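Local coordinates for sulfur carrier protein ThiS (Escherichia coli, PDB 1ZUD) that serves as the sulfur donor in making the thiazole phosphate moiety of thiamine phosphate, at residues 27-38 and 54-62. Residues are numbered along the deposited sequence; the frame is centred on the assembly and turned at random.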
loop_
_atom_site.group_PDB
_atom_site.type_symbol
_atom_site.label_atom_id
_atom_site.label_comp_id
_atom_site.label_asym_id
_atom_site.label_seq_id
_atom_site.Cartn_x
_atom_site.Cartn_y
_atom_site.Cartn_z
ATOM N N GLN D 27 -7.183 -7.525 -30.247
ATOM C CA GLN D 27 -7.374 -6.776 -28.995
ATOM C C GLN D 27 -8.239 -5.538 -29.208
ATOM O O GLN D 27 -8.095 -4.814 -30.215
ATOM C CB GLN D 27 -6.023 -6.327 -28.443
ATOM C CG GLN D 27 -5.152 -7.456 -27.939
ATOM C CD GLN D 27 -5.875 -8.265 -26.853
ATOM O OE1 GLN D 27 -6.407 -7.703 -25.888
ATOM N NE2 GLN D 27 -5.914 -9.579 -27.027
ATOM N N ARG D 28 -9.129 -5.292 -28.249
ATOM C CA ARG D 28 -10.011 -4.126 -28.284
ATOM C C ARG D 28 -9.225 -2.885 -27.810
ATOM O O ARG D 28 -8.483 -2.954 -26.828
ATOM C CB ARG D 28 -11.226 -4.388 -27.369
ATOM C CG ARG D 28 -11.851 -3.147 -26.786
ATOM C CD ARG D 28 -12.149 -3.368 -25.305
ATOM N NE ARG D 28 -13.475 -3.925 -25.076
ATOM C CZ ARG D 28 -13.818 -4.639 -24.004
ATOM N NH1 ARG D 28 -12.926 -4.903 -23.057
ATOM N NH2 ARG D 28 -15.071 -5.057 -23.864
ATOM N N GLN D 29 -9.418 -1.750 -28.476
ATOM C CA GLN D 29 -8.685 -0.536 -28.120
ATOM C C GLN D 29 -9.375 0.378 -27.086
ATOM O O GLN D 29 -8.715 1.071 -26.312
ATOM C CB GLN D 29 -8.348 0.219 -29.415
ATOM C CG GLN D 29 -7.437 -0.641 -30.310
ATOM C CD GLN D 29 -7.027 0.071 -31.600
ATOM O OE1 GLN D 29 -6.960 1.312 -31.658
ATOM N NE2 GLN D 29 -6.749 -0.717 -32.642
ATOM N N ALA D 30 -10.702 0.350 -27.090
ATOM C CA ALA D 30 -11.518 1.127 -26.180
ATOM C C ALA D 30 -11.201 0.679 -24.733
ATOM O O ALA D 30 -11.131 -0.507 -24.442
ATOM C CB ALA D 30 -12.999 0.903 -26.504
ATOM N N GLY D 31 -10.974 1.634 -23.846
ATOM C CA GLY D 31 -10.671 1.283 -22.470
ATOM C C GLY D 31 -9.267 0.733 -22.254
ATOM O O GLY D 31 -8.963 0.296 -21.148
ATOM N N ALA D 32 -8.396 0.766 -23.275
ATOM C CA ALA D 32 -7.038 0.235 -23.114
ATOM C C ALA D 32 -5.954 1.286 -23.210
ATOM O O ALA D 32 -6.147 2.339 -23.805
ATOM C CB ALA D 32 -6.771 -0.896 -24.191
ATOM N N ALA D 33 -4.815 1.046 -22.571
ATOM C CA ALA D 33 -3.720 1.996 -22.715
ATOM C C ALA D 33 -2.555 1.076 -23.018
ATOM O O ALA D 33 -2.600 -0.115 -22.725
ATOM C CB ALA D 33 -3.470 2.818 -21.416
ATOM N N LEU D 34 -1.518 1.631 -23.611
ATOM C CA LEU D 34 -0.375 0.836 -24.018
ATOM C C LEU D 34 0.959 1.522 -23.634
ATOM O O LEU D 34 1.099 2.757 -23.716
ATOM C CB LEU D 34 -0.478 0.606 -25.558
ATOM C CG LEU D 34 0.644 -0.272 -26.124
ATOM C CD1 LEU D 34 0.024 -1.483 -26.791
ATOM C CD2 LEU D 34 1.538 0.524 -27.056
ATOM N N ALA D 35 1.921 0.725 -23.178
ATOM C CA ALA D 35 3.232 1.253 -22.867
ATOM C C ALA D 35 4.251 0.499 -23.721
ATOM O O ALA D 35 4.073 -0.703 -24.010
ATOM C CB ALA D 35 3.569 1.046 -21.419
ATOM N N ILE D 36 5.296 1.195 -24.153
ATOM C CA ILE D 36 6.359 0.505 -24.903
ATOM C C ILE D 36 7.607 0.875 -24.174
ATOM O O ILE D 36 7.880 2.063 -23.993
ATOM C CB ILE D 36 6.460 0.955 -26.403
ATOM C CG1 ILE D 36 5.294 0.343 -27.169
ATOM C CG2 ILE D 36 7.826 0.468 -27.044
ATOM C CD1 ILE D 36 5.230 0.774 -28.686
ATOM N N ASN D 37 8.356 -0.138 -23.725
ATOM C CA ASN D 37 9.570 0.146 -22.999
ATOM C C ASN D 37 9.299 1.081 -21.835
ATOM O O ASN D 37 10.003 2.054 -21.618
ATOM C CB ASN D 37 10.614 0.735 -23.939
ATOM C CG ASN D 37 10.973 -0.244 -25.040
ATOM O OD1 ASN D 37 10.875 -1.456 -24.840
ATOM N ND2 ASN D 37 11.366 0.267 -26.211
ATOM N N GLN D 38 8.228 0.783 -21.110
ATOM C CA GLN D 38 7.881 1.554 -19.921
ATOM C C GLN D 38 7.407 2.996 -20.070
ATOM O O GLN D 38 7.371 3.743 -19.103
ATOM C CB GLN D 38 9.027 1.438 -18.906
ATOM C CG GLN D 38 9.277 -0.035 -18.439
ATOM C CD GLN D 38 10.059 -0.902 -19.453
ATOM O OE1 GLN D 38 11.126 -0.499 -19.984
ATOM N NE2 GLN D 38 9.539 -2.108 -19.715
ATOM N N GLY D 54 12.513 -6.136 -30.340
ATOM C CA GLY D 54 12.942 -6.009 -28.955
ATOM C C GLY D 54 12.088 -5.059 -28.128
ATOM O O GLY D 54 12.455 -4.707 -27.003
ATOM N N ASP D 55 10.942 -4.629 -28.643
ATOM C CA ASP D 55 10.129 -3.701 -27.835
ATOM C C ASP D 55 9.450 -4.464 -26.696
ATOM O O ASP D 55 9.101 -5.623 -26.867
ATOM C CB ASP D 55 9.054 -3.022 -28.702
ATOM C CG ASP D 55 9.522 -1.679 -29.256
ATOM O OD1 ASP D 55 8.821 -1.105 -30.120
ATOM O OD2 ASP D 55 10.598 -1.195 -28.820
ATOM N N GLN D 56 9.281 -3.832 -25.534
ATOM C CA GLN D 56 8.573 -4.531 -24.434
ATOM C C GLN D 56 7.238 -3.817 -24.326
ATOM O O GLN D 56 7.160 -2.648 -23.958
ATOM C CB GLN D 56 9.360 -4.449 -23.125
ATOM C CG GLN D 56 10.817 -4.858 -23.299
ATOM C CD GLN D 56 11.498 -5.040 -21.971
ATOM O OE1 GLN D 56 11.350 -4.213 -21.080
ATOM N NE2 GLN D 56 12.249 -6.125 -21.826
ATOM N N ILE D 57 6.179 -4.520 -24.681
ATOM C CA ILE D 57 4.884 -3.877 -24.733
ATOM C C ILE D 57 3.916 -4.397 -23.683
ATOM O O ILE D 57 3.897 -5.584 -23.382
ATOM C CB ILE D 57 4.284 -4.090 -26.110
ATOM C CG1 ILE D 57 5.270 -3.583 -27.193
ATOM C CG2 ILE D 57 3.018 -3.258 -26.264
ATOM C CD1 ILE D 57 4.764 -3.897 -28.611
ATOM N N LEU D 58 3.135 -3.481 -23.126
ATOM C CA LEU D 58 2.100 -3.806 -22.127
ATOM C C LEU D 58 0.808 -3.203 -22.637
ATOM O O LEU D 58 0.755 -2.032 -23.042
ATOM C CB LEU D 58 2.397 -3.142 -20.781
ATOM C CG LEU D 58 3.721 -3.456 -20.116
ATOM C CD1 LEU D 58 3.724 -2.814 -18.738
ATOM C CD2 LEU D 58 3.888 -5.002 -20.001
ATOM N N LEU D 59 -0.226 -4.011 -22.638
ATOM C CA LEU D 59 -1.528 -3.572 -23.055
ATOM C C LEU D 59 -2.413 -3.856 -21.829
ATOM O O LEU D 59 -2.489 -4.999 -21.394
ATOM C CB LEU D 59 -1.983 -4.411 -24.225
ATOM C CG LEU D 59 -3.401 -4.040 -24.579
ATOM C CD1 LEU D 59 -3.407 -2.592 -25.122
ATOM C CD2 LEU D 59 -3.950 -5.082 -25.568
ATOM N N PHE D 60 -3.046 -2.846 -21.253
ATOM C CA PHE D 60 -3.871 -3.090 -20.039
ATOM C C PHE D 60 -5.146 -2.248 -20.055
ATOM O O PHE D 60 -5.262 -1.269 -20.789
ATOM C CB PHE D 60 -3.042 -2.790 -18.749
ATOM C CG PHE D 60 -2.364 -1.417 -18.756
ATOM C CD1 PHE D 60 -1.212 -1.186 -19.527
ATOM C CD2 PHE D 60 -2.921 -0.350 -18.064
ATOM C CE1 PHE D 60 -0.633 0.103 -19.604
ATOM C CE2 PHE D 60 -2.356 0.937 -18.124
ATOM C CZ PHE D 60 -1.195 1.167 -18.905
ATOM N N GLN D 61 -6.108 -2.612 -19.224
ATOM C CA GLN D 61 -7.371 -1.871 -19.220
ATOM C C GLN D 61 -7.448 -0.902 -18.073
ATOM O O GLN D 61 -6.780 -1.094 -17.037
ATOM C CB GLN D 61 -8.541 -2.852 -19.107
ATOM C CG GLN D 61 -8.791 -3.630 -20.380
ATOM C CD GLN D 61 -9.816 -2.939 -21.276
ATOM O OE1 GLN D 61 -10.877 -2.524 -20.797
ATOM N NE2 GLN D 61 -9.512 -2.822 -22.576
ATOM N N VAL D 62 -8.255 0.140 -18.263
ATOM C CA VAL D 62 -8.440 1.119 -17.214
ATOM C C VAL D 62 -9.245 0.486 -16.034
ATOM O O VAL D 62 -10.132 -0.365 -16.249
ATOM C CB VAL D 62 -9.241 2.354 -17.735
ATOM C CG1 VAL D 62 -10.674 1.902 -18.299
ATOM C CG2 VAL D 62 -9.340 3.438 -16.578
HETATM O O HOH W 1 -7.944 -4.497 -24.975
HETATM O O HOH W 2 6.451 -1.335 -21.479
#
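Ala33 and Phe60 exchange backbone hydrogen bonds (Ala33 N to Phe60 O 3.0 Å), as do Ala35 and Leu58, making 32-36 and 56-61 antiparallel neighbours in the ubiquitin-like sheet; the strand axes run 158° apart. At the 37-38 end side-chain bonds join the backbone one from Asn37 N to Gln56 O. Asn37 has CG beside its own N (chi1 -62°), a torsion that brings the amide back to the partner strand: OD1 accepts Gln56 N at 2.9 Å, the donor tilted 35° from the carbonyl plane, and ND2 donates a bent hydrogen bond to Asp55 OD2 (3.1 Å) from above the carboxylate plane. Asp55 OD1 is held by Gln52 N. With an alanine in place of Asn37, Gln56 N and Asp55 OD2 would probably lose these mates. Gln38 NE2 donates to Gln56 OE1 (3.1 Å), the amide planes nearly perpendicular. Followed outward, Leu34 CB lies 3.8 Å and CG 3.6 Å from Leu58 O; CD1 is 3.5 Å from Ile57 CG2, with CD2 near that methyl. On the face carrying Ala33 and Ala35, the Phe60 ring turns one face to Ala33 O, 3.6 Å from its plane and offset toward the rim. Trp174 of the ThiF chain packs on Ala33 and Val62. The chemistry thus divides: apolar side chains meet along the paired strands, while amides and a carboxylate extend the pairing beyond Ile36.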